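Myo-inositol dehydrogenase (Corynebacterium glutamicum, PDB 3EUW) probably catalyses the NAD+-dependent oxidation of myo-inositol at its 2-hydroxyl, as a member of the Gfo/Idh/MocA oxidoreductase family. Local coordinates at residues E30-A35 and R63-G68; S56-F61 and I82-E87; E147-I152 and L241-S246; V190-T195 and V215-S220. One frame throughout, in Å; residues are numbered along the deposited sequence.

Contact 1. Residues E30-A35 and R63-G68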
loop_
_atom_site.group_PDB
_atom_site.type_symbol
_atom_site.label_atom_id
_atom_site.label_comp_id
_atom_site.label_asym_id
_atom_site.label_seq_id
_atom_site.Cartn_x
_atom_site.Cartn_y
_atom_site.Cartn_z
ATOM N N GLU A 30 4.365 20.859 34.982
ATOM C CA GLU A 30 5.429 21.840 35.068
ATOM C C GLU A 30 6.656 21.132 35.623
ATOM O O GLU A 30 6.578 20.472 36.652
ATOM C CB GLU A 30 4.990 22.981 35.997
ATOM C CG GLU A 30 6.088 23.937 36.413
ATOM C CD GLU A 30 5.545 25.183 37.108
ATOM O OE1 GLU A 30 6.310 25.824 37.861
ATOM O OE2 GLU A 30 4.362 25.529 36.892
ATOM N N LEU A 31 7.778 21.251 34.922
ATOM C CA LEU A 31 9.026 20.631 35.353
ATOM C C LEU A 31 9.745 21.615 36.283
ATOM O O LEU A 31 10.136 22.699 35.856
ATOM C CB LEU A 31 9.898 20.328 34.133
ATOM C CG LEU A 31 11.267 19.713 34.419
ATOM C CD1 LEU A 31 11.090 18.399 35.158
ATOM C CD2 LEU A 31 12.021 19.499 33.113
ATOM N N VAL A 32 9.926 21.242 37.545
ATOM C CA VAL A 32 10.570 22.145 38.487
ATOM C C VAL A 32 11.978 21.766 38.899
ATOM O O VAL A 32 12.675 22.569 39.511
ATOM C CB VAL A 32 9.726 22.326 39.763
ATOM C CG1 VAL A 32 8.376 22.896 39.401
ATOM C CG2 VAL A 32 9.576 21.001 40.494
ATOM N N VAL A 33 12.406 20.553 38.581
ATOM C CA VAL A 33 13.756 20.155 38.938
ATOM C C VAL A 33 14.235 18.944 38.154
ATOM O O VAL A 33 13.490 17.983 37.953
ATOM C CB VAL A 33 13.879 19.874 40.460
ATOM C CG1 VAL A 33 13.065 18.648 40.839
ATOM C CG2 VAL A 33 15.342 19.680 40.840
ATOM N N ILE A 34 15.487 19.018 37.702
ATOM C CA ILE A 34 16.127 17.955 36.940
ATOM C C ILE A 34 17.384 17.513 37.692
ATOM O O ILE A 34 18.210 18.337 38.065
ATOM C CB ILE A 34 16.551 18.439 35.538
ATOM C CG1 ILE A 34 15.329 18.938 34.766
ATOM C CG2 ILE A 34 17.237 17.309 34.780
ATOM C CD1 ILE A 34 15.632 19.365 33.356
ATOM N N ALA A 35 17.517 16.210 37.914
ATOM C CA ALA A 35 18.668 15.670 38.620
ATOM C C ALA A 35 19.479 14.723 37.732
ATOM O O ALA A 35 18.922 13.887 37.014
ATOM C CB ALA A 35 18.214 14.940 39.880
ATOM N N ARG A 63 12.854 18.941 48.474
ATOM C CA ARG A 63 11.700 19.791 48.166
ATOM C C ARG A 63 10.453 19.193 48.796
ATOM O O ARG A 63 10.444 18.019 49.171
ATOM C CB ARG A 63 11.480 19.905 46.647
ATOM C CG ARG A 63 12.671 20.433 45.852
ATOM C CD ARG A 63 12.367 20.464 44.349
ATOM N NE ARG A 63 11.305 21.408 44.010
ATOM C CZ ARG A 63 11.508 22.657 43.605
ATOM N NH1 ARG A 63 12.745 23.120 43.481
ATOM N NH2 ARG A 63 10.481 23.452 43.335
ATOM N N ASP A 64 9.397 19.998 48.905
ATOM C CA ASP A 64 8.145 19.521 49.485
ATOM C C ASP A 64 6.964 19.821 48.571
ATOM O O ASP A 64 5.813 19.756 48.993
ATOM C CB ASP A 64 7.921 20.147 50.878
ATOM C CG ASP A 64 7.675 21.655 50.833
ATOM O OD1 ASP A 64 7.930 22.303 49.799
ATOM O OD2 ASP A 64 7.228 22.199 51.862
ATOM N N ASP A 65 7.263 20.130 47.312
ATOM C CA ASP A 65 6.237 20.459 46.321
ATOM C C ASP A 65 6.146 19.469 45.156
ATOM O O ASP A 65 5.403 19.705 44.210
ATOM C CB ASP A 65 6.522 21.842 45.742
ATOM C CG ASP A 65 7.823 21.879 44.957
ATOM O OD1 ASP A 65 8.716 21.072 45.260
ATOM O OD2 ASP A 65 7.965 22.716 44.049
ATOM N N ILE A 66 6.898 18.376 45.210
ATOM C CA ILE A 66 6.880 17.398 44.122
ATOM C C ILE A 66 5.601 16.572 44.049
ATOM O O ILE A 66 5.335 15.756 44.929
ATOM C CB ILE A 66 8.062 16.414 44.225
ATOM C CG1 ILE A 66 9.359 17.180 44.467
ATOM C CG2 ILE A 66 8.182 15.612 42.933
ATOM C CD1 ILE A 66 9.646 18.243 43.430
ATOM N N ASP A 67 4.827 16.778 42.983
ATOM C CA ASP A 67 3.575 16.042 42.774
ATOM C C ASP A 67 3.824 14.709 42.071
ATOM O O ASP A 67 3.054 13.763 42.214
ATOM C CB ASP A 67 2.609 16.849 41.906
ATOM C CG ASP A 67 1.983 18.002 42.644
ATOM O OD1 ASP A 67 1.356 17.773 43.695
ATOM O OD2 ASP A 67 2.115 19.140 42.161
ATOM N N GLY A 68 4.896 14.651 41.294
ATOM C CA GLY A 68 5.198 13.434 40.571
ATOM C C GLY A 68 6.620 13.366 40.067
ATOM O O GLY A 68 7.256 14.386 39.801
#
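Val32 lies over one face of the Arg63 guanidinium, its CB 3.8 Å from NH2, and the two side chains pass at a slant. The valine's carbonyl is on a face of the same group as well, with O 3.9 Å above the plane and displaced toward the rim. Val33 meets the arginine further back: its CG1 runs past CD in the opposite sense, 4.0 Å away. The contact is therefore made by the flat face and the aliphatic shaft of Arg63, while the edge of the group serves Asp65. There the grip is side-on, with NE donating to Asp65 OD1 at 2.9 Å and NH2 to OD2 at 2.7 Å. The second bond is the straighter (164° at the hydrogen) and lies in the guanidinium plane, whereas the first is tilted from it. A bend at chi3 (65°) turns the end of the arginine toward this carboxylate, and the two bonds together fix the rotation of the plate against which Val32 rests. Ile66 completes the apolar part, its CD1 4.0 Å from Val32 CG2. Strand 29-35 belongs to the parallel Rossmann sheet, between strands 5-10 and 52-54. The loop holding 63-68 leads from helix 57-60 into strand 68-71. Arg63 NH1 forms a further salt bridge with Glu52, at the start of the outermost strand.

Contact 2. Residues S56-F61 and I82-E87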
loop_
_atom_site.group_PDB
_atom_site.type_symbol
_atom_site.label_atom_id
_atom_site.label_comp_id
_atom_site.label_asym_id
_atom_site.label_seq_id
_atom_site.Cartn_x
_atom_site.Cartn_y
_atom_site.Cartn_z
ATOM N N SER A 56 22.121 15.427 42.834
ATOM C CA SER A 56 21.721 14.319 43.694
ATOM C C SER A 56 20.231 14.183 43.974
ATOM O O SER A 56 19.495 15.167 43.989
ATOM C CB SER A 56 22.450 14.430 45.035
ATOM O OG SER A 56 21.834 13.611 46.013
ATOM N N PRO A 57 19.765 12.946 44.195
ATOM C CA PRO A 57 18.341 12.753 44.485
ATOM C C PRO A 57 17.978 13.380 45.840
ATOM O O PRO A 57 16.838 13.794 46.059
ATOM C CB PRO A 57 18.178 11.227 44.458
ATOM C CG PRO A 57 19.565 10.705 44.694
ATOM C CD PRO A 57 20.431 11.660 43.928
ATOM N N ASP A 58 18.956 13.448 46.742
ATOM C CA ASP A 58 18.747 14.059 48.056
ATOM C C ASP A 58 18.260 15.492 47.872
ATOM O O ASP A 58 17.370 15.948 48.583
ATOM C CB ASP A 58 20.052 14.080 48.857
ATOM C CG ASP A 58 20.240 12.840 49.707
ATOM O OD1 ASP A 58 19.472 11.868 49.542
ATOM O OD2 ASP A 58 21.168 12.839 50.543
ATOM N N GLU A 59 18.857 16.196 46.915
ATOM C CA GLU A 59 18.488 17.576 46.629
ATOM C C GLU A 59 17.081 17.663 46.045
ATOM O O GLU A 59 16.412 18.678 46.198
ATOM C CB GLU A 59 19.500 18.202 45.672
ATOM C CG GLU A 59 20.917 18.198 46.229
ATOM C CD GLU A 59 21.954 18.615 45.206
ATOM O OE1 GLU A 59 21.979 19.806 44.824
ATOM O OE2 GLU A 59 22.742 17.746 44.778
ATOM N N VAL A 60 16.641 16.602 45.374
ATOM C CA VAL A 60 15.297 16.568 44.810
ATOM C C VAL A 60 14.291 16.400 45.945
ATOM O O VAL A 60 13.387 17.209 46.126
ATOM C CB VAL A 60 15.106 15.369 43.848
ATOM C CG1 VAL A 60 13.632 15.215 43.501
ATOM C CG2 VAL A 60 15.929 15.566 42.592
ATOM N N PHE A 61 14.466 15.328 46.706
ATOM C CA PHE A 61 13.581 15.006 47.811
ATOM C C PHE A 61 13.659 15.985 48.982
ATOM O O PHE A 61 12.970 15.819 49.992
ATOM C CB PHE A 61 13.851 13.575 48.268
ATOM C CG PHE A 61 13.431 12.546 47.261
ATOM C CD1 PHE A 61 12.091 12.406 46.913
ATOM C CD2 PHE A 61 14.372 11.742 46.629
ATOM C CE1 PHE A 61 11.692 11.480 45.944
ATOM C CE2 PHE A 61 13.980 10.816 45.662
ATOM C CZ PHE A 61 12.635 10.687 45.319
ATOM N N ILE A 82 12.415 4.568 42.878
ATOM C CA ILE A 82 11.038 4.149 43.057
ATOM C C ILE A 82 10.708 4.122 44.546
ATOM O O ILE A 82 9.700 4.679 44.973
ATOM C CB ILE A 82 10.797 2.743 42.461
ATOM C CG1 ILE A 82 10.737 2.837 40.928
ATOM C CG2 ILE A 82 9.515 2.133 43.041
ATOM C CD1 ILE A 82 10.609 1.493 40.218
ATOM N N THR A 83 11.574 3.477 45.324
ATOM C CA THR A 83 11.391 3.348 46.762
ATOM C C THR A 83 11.303 4.704 47.468
ATOM O O THR A 83 10.351 4.963 48.198
ATOM C CB THR A 83 12.546 2.525 47.391
ATOM O OG1 THR A 83 12.586 1.217 46.801
ATOM C CG2 THR A 83 12.345 2.387 48.888
ATOM N N ARG A 84 12.286 5.569 47.249
ATOM C CA ARG A 84 12.288 6.884 47.879
ATOM C C ARG A 84 11.023 7.681 47.578
ATOM O O ARG A 84 10.420 8.277 48.473
ATOM C CB ARG A 84 13.482 7.714 47.414
ATOM C CG ARG A 84 14.848 7.134 47.723
ATOM C CD ARG A 84 15.887 8.223 47.513
ATOM N NE ARG A 84 17.266 7.765 47.629
ATOM C CZ ARG A 84 18.298 8.583 47.808
ATOM N NH1 ARG A 84 18.096 9.893 47.900
ATOM N NH2 ARG A 84 19.529 8.096 47.883
ATOM N N ALA A 85 10.634 7.701 46.309
ATOM C CA ALA A 85 9.453 8.446 45.901
ATOM C C ALA A 85 8.201 7.887 46.559
ATOM O O ALA A 85 7.425 8.622 47.168
ATOM C CB ALA A 85 9.313 8.411 44.387
ATOM N N VAL A 86 8.010 6.582 46.437
ATOM C CA VAL A 86 6.847 5.933 47.019
ATOM C C VAL A 86 6.787 6.103 48.543
ATOM O O VAL A 86 5.716 6.332 49.098
ATOM C CB VAL A 86 6.824 4.426 46.649
ATOM C CG1 VAL A 86 5.798 3.695 47.480
ATOM C CG2 VAL A 86 6.491 4.264 45.178
ATOM N N GLU A 87 7.932 6.004 49.214
ATOM C CA GLU A 87 7.965 6.155 50.668
ATOM C C GLU A 87 7.505 7.545 51.093
ATOM O O GLU A 87 7.111 7.754 52.243
ATOM C CB GLU A 87 9.367 5.882 51.215
ATOM C CG GLU A 87 9.861 4.465 50.958
ATOM C CD GLU A 87 11.137 4.133 51.715
ATOM O OE1 GLU A 87 12.064 4.975 51.740
ATOM O OE2 GLU A 87 11.212 3.018 52.277
#
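The ring of Phe61 and the side chain of Arg84 form the close-packed half of this contact. Arg84 CB is 3.6 Å from Phe61 CE2, and CD comes to 3.7 Å from the same ring atom, so the aliphatic shaft crosses the phenyl group at a slant. The ring tip also reaches the backbone of helix 78-87, with CZ 3.7 Å from Ala85 N and 4.1 Å from Ala85 CB. Arg84 leaves its helix with CG beside the backbone N (chi1 -61°) and then stays extended to NE, which carries the guanidinium beyond the ring to the opposite segment. The ring comes to the edge of the guanidinium, near its plane, and is not stacked on its face.

The outer half, toward solvent, rests on one ionic bond and a proline. Pro57 CG covers one face of the guanidinium, 3.6 Å from NH1, while the exposed Asp58 approaches near its edge. Arg84 NH1 donates to Asp58 OD1 at 2.9 Å, but the angle at hydrogen is only 135° and the acceptor lies 27° out of the guanidinium plane. This is one bent bond, not a two-pronged grip. Ser56 OG accepts from Asp58 N in a capping box, to which Glu59 OE2 adds a weak bond from Ser56 N; this helps place the aspartate at the first turn of helix 57-60.

Arg84 NE pairs separately with Asp80, one turn earlier in its own helix. The arginine's charge is thus shared between carboxylates of both helices, adding a surface ionic link to the apolar packing around Phe61.

Contact 3. Residues E147-I152 and L241-S246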
loop_
_atom_site.group_PDB
_atom_site.type_symbol
_atom_site.label_atom_id
_atom_site.label_comp_id
_atom_site.label_asym_id
_atom_site.label_seq_id
_atom_site.Cartn_x
_atom_site.Cartn_y
_atom_site.Cartn_z
ATOM N N GLU A 147 -6.873 -14.934 18.490
ATOM C CA GLU A 147 -6.276 -16.256 18.413
ATOM C C GLU A 147 -4.754 -16.240 18.262
ATOM O O GLU A 147 -4.059 -17.108 18.799
ATOM C CB GLU A 147 -6.914 -17.041 17.264
ATOM C CG GLU A 147 -8.429 -17.207 17.430
ATOM C CD GLU A 147 -9.100 -17.837 16.219
ATOM O OE1 GLU A 147 -8.443 -17.973 15.162
ATOM O OE2 GLU A 147 -10.292 -18.188 16.322
ATOM N N GLN A 148 -4.240 -15.251 17.539
ATOM C CA GLN A 148 -2.805 -15.134 17.320
ATOM C C GLN A 148 -2.393 -13.674 17.378
ATOM O O GLN A 148 -3.155 -12.788 16.974
ATOM C CB GLN A 148 -2.424 -15.695 15.952
ATOM C CG GLN A 148 -3.004 -17.042 15.653
ATOM C CD GLN A 148 -2.497 -17.613 14.345
ATOM O OE1 GLN A 148 -2.325 -16.894 13.355
ATOM N NE2 GLN A 148 -2.273 -18.918 14.329
ATOM N N LEU A 149 -1.182 -13.434 17.869
ATOM C CA LEU A 149 -0.635 -12.089 17.974
ATOM C C LEU A 149 0.805 -12.213 17.481
ATOM O O LEU A 149 1.620 -12.896 18.096
ATOM C CB LEU A 149 -0.684 -11.612 19.427
ATOM C CG LEU A 149 -0.330 -10.147 19.690
ATOM C CD1 LEU A 149 -1.299 -9.223 18.956
ATOM C CD2 LEU A 149 -0.386 -9.882 21.180
ATOM N N VAL A 150 1.109 -11.569 16.358
ATOM C CA VAL A 150 2.440 -11.651 15.780
ATOM C C VAL A 150 3.129 -10.310 15.874
ATOM O O VAL A 150 2.642 -9.309 15.359
ATOM C CB VAL A 150 2.369 -12.093 14.318
ATOM C CG1 VAL A 150 3.771 -12.245 13.755
ATOM C CG2 VAL A 150 1.598 -13.408 14.216
ATOM N N ILE A 151 4.268 -10.300 16.553
ATOM C CA ILE A 151 5.017 -9.074 16.760
ATOM C C ILE A 151 6.402 -9.177 16.157
ATOM O O ILE A 151 7.108 -10.161 16.359
ATOM C CB ILE A 151 5.119 -8.770 18.270
ATOM C CG1 ILE A 151 3.704 -8.730 18.866
ATOM C CG2 ILE A 151 5.836 -7.445 18.498
ATOM C CD1 ILE A 151 3.638 -8.530 20.386
ATOM N N ILE A 152 6.778 -8.163 15.389
ATOM C CA ILE A 152 8.089 -8.147 14.764
ATOM C C ILE A 152 8.778 -6.845 15.089
ATOM O O ILE A 152 8.393 -5.770 14.607
ATOM C CB ILE A 152 7.993 -8.307 13.236
ATOM C CG1 ILE A 152 7.343 -9.655 12.905
ATOM C CG2 ILE A 152 9.389 -8.192 12.610
ATOM C CD1 ILE A 152 7.137 -9.920 11.418
ATOM N N LEU A 241 2.954 -5.161 14.224
ATOM C CA LEU A 241 2.134 -5.972 15.096
ATOM C C LEU A 241 0.897 -6.412 14.332
ATOM O O LEU A 241 0.272 -5.619 13.627
ATOM C CB LEU A 241 1.734 -5.184 16.345
ATOM C CG LEU A 241 0.917 -5.966 17.378
ATOM C CD1 LEU A 241 1.110 -5.356 18.756
ATOM C CD2 LEU A 241 -0.545 -5.980 16.985
ATOM N N GLU A 242 0.549 -7.678 14.491
ATOM C CA GLU A 242 -0.602 -8.240 13.818
ATOM C C GLU A 242 -1.442 -9.041 14.812
ATOM O O GLU A 242 -0.919 -9.903 15.517
ATOM C CB GLU A 242 -0.109 -9.150 12.687
ATOM C CG GLU A 242 -1.187 -9.877 11.920
ATOM C CD GLU A 242 -0.616 -10.904 10.943
ATOM O OE1 GLU A 242 0.418 -10.629 10.295
ATOM O OE2 GLU A 242 -1.204 -11.989 10.813
ATOM N N ALA A 243 -2.734 -8.740 14.873
ATOM C CA ALA A 243 -3.662 -9.463 15.737
ATOM C C ALA A 243 -4.643 -10.210 14.822
ATOM O O ALA A 243 -5.354 -9.602 14.015
ATOM C CB ALA A 243 -4.416 -8.497 16.638
ATOM N N PHE A 244 -4.667 -11.530 14.934
ATOM C CA PHE A 244 -5.556 -12.335 14.104
ATOM C C PHE A 244 -6.632 -12.985 14.966
ATOM O O PHE A 244 -6.321 -13.638 15.969
ATOM C CB PHE A 244 -4.758 -13.426 13.381
ATOM C CG PHE A 244 -5.611 -14.370 12.575
ATOM C CD1 PHE A 244 -6.059 -14.013 11.303
ATOM C CD2 PHE A 244 -5.989 -15.605 13.090
ATOM C CE1 PHE A 244 -6.870 -14.875 10.556
ATOM C CE2 PHE A 244 -6.807 -16.475 12.341
ATOM C CZ PHE A 244 -7.242 -16.102 11.074
ATOM N N GLY A 245 -7.890 -12.814 14.568
ATOM C CA GLY A 245 -8.979 -13.388 15.327
ATOM C C GLY A 245 -9.938 -14.208 14.490
ATOM O O GLY A 245 -9.764 -14.344 13.279
ATOM N N SER A 246 -10.965 -14.747 15.143
ATOM C CA SER A 246 -11.955 -15.574 14.467
ATOM C C SER A 246 -12.729 -14.836 13.370
ATOM O O SER A 246 -13.258 -15.470 12.473
ATOM C CB SER A 246 -12.934 -16.156 15.492
ATOM O OG SER A 246 -13.526 -15.135 16.284
#
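Phe244 O receives two backbone donors, Glu147 N at 2.9 Å and Gln148 N at 3.1 Å, both in the carbonyl plane. Two successive residues facing one partner make this a classic beta bulge. Beyond it the antiparallel ladder is regular: Phe244 N reaches Gln148 O at 2.8 Å (172° at hydrogen), and Val150 and Glu242 exchange a reciprocal pair of bonds.

Side chains then separate by face. Leu149 CD1 touches Leu241 CD2 at 3.9 Å and Ala243 CB at 4.0 Å; with CG anti to the backbone N (chi1 -172°), the leucine end leans across toward the partner strand. Ile151 lies alongside Leu241. On the face of Gln148, Glu242 and Phe244, the glutamine and the phenylalanine point the same way, amide and ring planes 54° apart. Glu147 reaches this ring from the bulge, its OE1 3.6 Å from Phe244 CE2.

The polar ends of Glu242, Gln148 and Glu147 are held by a second subunit: Glu242 pairs with its Arg154 and Arg240, Gln148 bonds its Arg154, and Glu147 its His232. Strand 238-245 is flanked by 248-252, strand 146-154 by 224-230, while helices 129-139 and 169-185 cover the leucine face.

Contact 4. Residues V190-T195 and V215-S220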
loop_
_atom_site.group_PDB
_atom_site.type_symbol
_atom_site.label_atom_id
_atom_site.label_comp_id
_atom_site.label_asym_id
_atom_site.label_seq_id
_atom_site.Cartn_x
_atom_site.Cartn_y
_atom_site.Cartn_z
ATOM N N VAL A 190 0.556 -18.680 30.145
ATOM C CA VAL A 190 0.849 -19.866 30.927
ATOM C C VAL A 190 2.159 -20.557 30.559
ATOM O O VAL A 190 2.828 -21.098 31.436
ATOM C CB VAL A 190 -0.314 -20.889 30.851
ATOM C CG1 VAL A 190 -1.565 -20.287 31.453
ATOM C CG2 VAL A 190 -0.582 -21.290 29.415
ATOM N N GLU A 191 2.530 -20.530 29.280
ATOM C CA GLU A 191 3.771 -21.170 28.833
ATOM C C GLU A 191 4.654 -20.247 28.001
ATOM O O GLU A 191 4.164 -19.343 27.317
ATOM C CB GLU A 191 3.471 -22.438 28.025
ATOM C CG GLU A 191 2.614 -23.471 28.762
ATOM C CD GLU A 191 2.536 -24.808 28.039
ATOM O OE1 GLU A 191 2.566 -24.823 26.791
ATOM O OE2 GLU A 191 2.431 -25.848 28.723
ATOM N N VAL A 192 5.956 -20.503 28.052
ATOM C CA VAL A 192 6.915 -19.702 27.322
ATOM C C VAL A 192 7.935 -20.543 26.565
ATOM O O VAL A 192 8.567 -21.430 27.131
ATOM C CB VAL A 192 7.667 -18.763 28.277
ATOM C CG1 VAL A 192 8.770 -18.030 27.540
ATOM C CG2 VAL A 192 6.689 -17.765 28.885
ATOM N N THR A 193 8.081 -20.254 25.277
ATOM C CA THR A 193 9.039 -20.962 24.435
ATOM C C THR A 193 9.895 -19.925 23.716
ATOM O O THR A 193 9.370 -18.963 23.164
ATOM C CB THR A 193 8.323 -21.843 23.405
ATOM O OG1 THR A 193 7.358 -22.655 24.077
ATOM C CG2 THR A 193 9.305 -22.761 22.705
ATOM N N ALA A 194 11.209 -20.108 23.727
ATOM C CA ALA A 194 12.088 -19.147 23.075
ATOM C C ALA A 194 13.273 -19.812 22.407
ATOM O O ALA A 194 13.803 -20.804 22.904
ATOM C CB ALA A 194 12.583 -18.100 24.092
ATOM N N THR A 195 13.696 -19.234 21.286
ATOM C CA THR A 195 14.820 -19.739 20.515
ATOM C C THR A 195 15.769 -18.577 20.205
ATOM O O THR A 195 15.348 -17.555 19.663
ATOM C CB THR A 195 14.324 -20.343 19.197
ATOM O OG1 THR A 195 13.305 -21.307 19.478
ATOM C CG2 THR A 195 15.462 -21.015 18.453
ATOM N N VAL A 215 10.119 -15.895 19.896
ATOM C CA VAL A 215 9.419 -16.322 21.099
ATOM C C VAL A 215 7.975 -16.707 20.781
ATOM O O VAL A 215 7.317 -16.068 19.956
ATOM C CB VAL A 215 9.402 -15.199 22.157
ATOM C CG1 VAL A 215 8.501 -15.589 23.322
ATOM C CG2 VAL A 215 10.828 -14.919 22.655
ATOM N N THR A 216 7.491 -17.764 21.415
ATOM C CA THR A 216 6.108 -18.180 21.246
ATOM C C THR A 216 5.496 -18.411 22.637
ATOM O O THR A 216 5.939 -19.279 23.385
ATOM C CB THR A 216 5.998 -19.463 20.391
ATOM O OG1 THR A 216 6.529 -19.214 19.086
ATOM C CG2 THR A 216 4.562 -19.870 20.233
ATOM N N LEU A 217 4.492 -17.611 22.980
ATOM C CA LEU A 217 3.828 -17.716 24.282
ATOM C C LEU A 217 2.447 -18.348 24.131
ATOM O O LEU A 217 1.762 -18.118 23.133
ATOM C CB LEU A 217 3.642 -16.330 24.907
ATOM C CG LEU A 217 4.818 -15.353 24.962
ATOM C CD1 LEU A 217 4.313 -13.981 25.375
ATOM C CD2 LEU A 217 5.872 -15.857 25.936
ATOM N N ARG A 218 2.045 -19.147 25.117
ATOM C CA ARG A 218 0.716 -19.750 25.096
ATOM C C ARG A 218 -0.154 -19.016 26.113
ATOM O O ARG A 218 0.223 -18.886 27.279
ATOM C CB ARG A 218 0.764 -21.235 25.459
ATOM C CG ARG A 218 -0.627 -21.867 25.640
ATOM C CD ARG A 218 -0.535 -23.382 25.865
ATOM N NE ARG A 218 0.310 -23.987 24.851
ATOM C CZ ARG A 218 -0.085 -24.918 24.001
ATOM N NH1 ARG A 218 -1.336 -25.364 24.039
ATOM N NH2 ARG A 218 0.779 -25.407 23.118
ATOM N N GLY A 219 -1.305 -18.530 25.656
ATOM C CA GLY A 219 -2.237 -17.835 26.529
ATOM C C GLY A 219 -3.176 -18.837 27.182
ATOM O O GLY A 219 -3.356 -19.943 26.672
ATOM N N SER A 220 -3.784 -18.448 28.300
ATOM C CA SER A 220 -4.685 -19.322 29.045
ATOM C C SER A 220 -5.842 -19.924 28.249
ATOM O O SER A 220 -6.407 -20.946 28.645
ATOM C CB SER A 220 -5.237 -18.571 30.258
ATOM O OG SER A 220 -5.887 -17.378 29.860
HETATM O O HOH W 1 3.375 -23.827 24.730
HETATM O O HOH W 2 5.055 -21.515 24.589
#
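Arg218 O is met by two successive amides of the facing strand. Val190 N donates to Arg218 O at 2.9 Å, nearly straight (168° at hydrogen). The bond from Glu191 N to Arg218 O is weak, at 3.5 Å. This pair sharing one partner is a classic beta bulge, and beyond it the antiparallel ladder resumes: Arg218 N bonds Glu191 O, and Thr193 and Thr216 bond each other in both directions, with Thr216 N to Thr193 O at 2.8 Å.

On the bulge's polar face Glu191 and Arg218 run side by side in the same direction. Their charged ends form a salt bridge, OE1 to NE at 3.1 Å; the pair rests on this one contact, and the carboxylate and guanidinium planes are 70° apart, well away from coplanar. A bend at chi3 (-50°) turns the arginine's end so that NE faces the carboxylate. A water at the guanidinium edge, in its plane, accepts from NE; its approach to Glu191 OE1 is too short to be trusted. Farther along this face a second water donates to Thr216 O and also bonds Thr193 OG1, whose hydroxyl has Thr329 as a further partner.

The reverse face is apolar. Leu217 CD2 packs on Val192 CG2 at 3.6 Å, and Ala194 CB meets Val215 CG2 at 3.9 Å.

Helices 307-326 and 169-185 cover that apolar side, while Thr193 and Arg218 on the polar side pack against Thr193 and Thr195 of a second subunit. Within the sheet, strand 212-219 is flanked by 224-230 on its far side, and 189-197 by the short strand 330-331.

In the fold
Contacts 1 and 2 belong to the NAD-binding Rossmann domain and contacts 3 and 4 to the C-terminal domain, on opposite sides of the chain's centre. The first two interlock along the sequence, their centres lie 11 Å apart, and they touch where Ala35 CB meets Val60 CG2 at 3.6 Å. Contacts 3 and 4 share one mixed sheet, with centres 14 Å apart and nearest atoms about 7 Å apart; contact 4 is nested in the loop closed by contact 3, and both reach the second subunit of the tetramer. Between domains, centres are 37 to 41 Å apart. The bound sodium ion is about 10 Å from the Val32 side chain of contact 1.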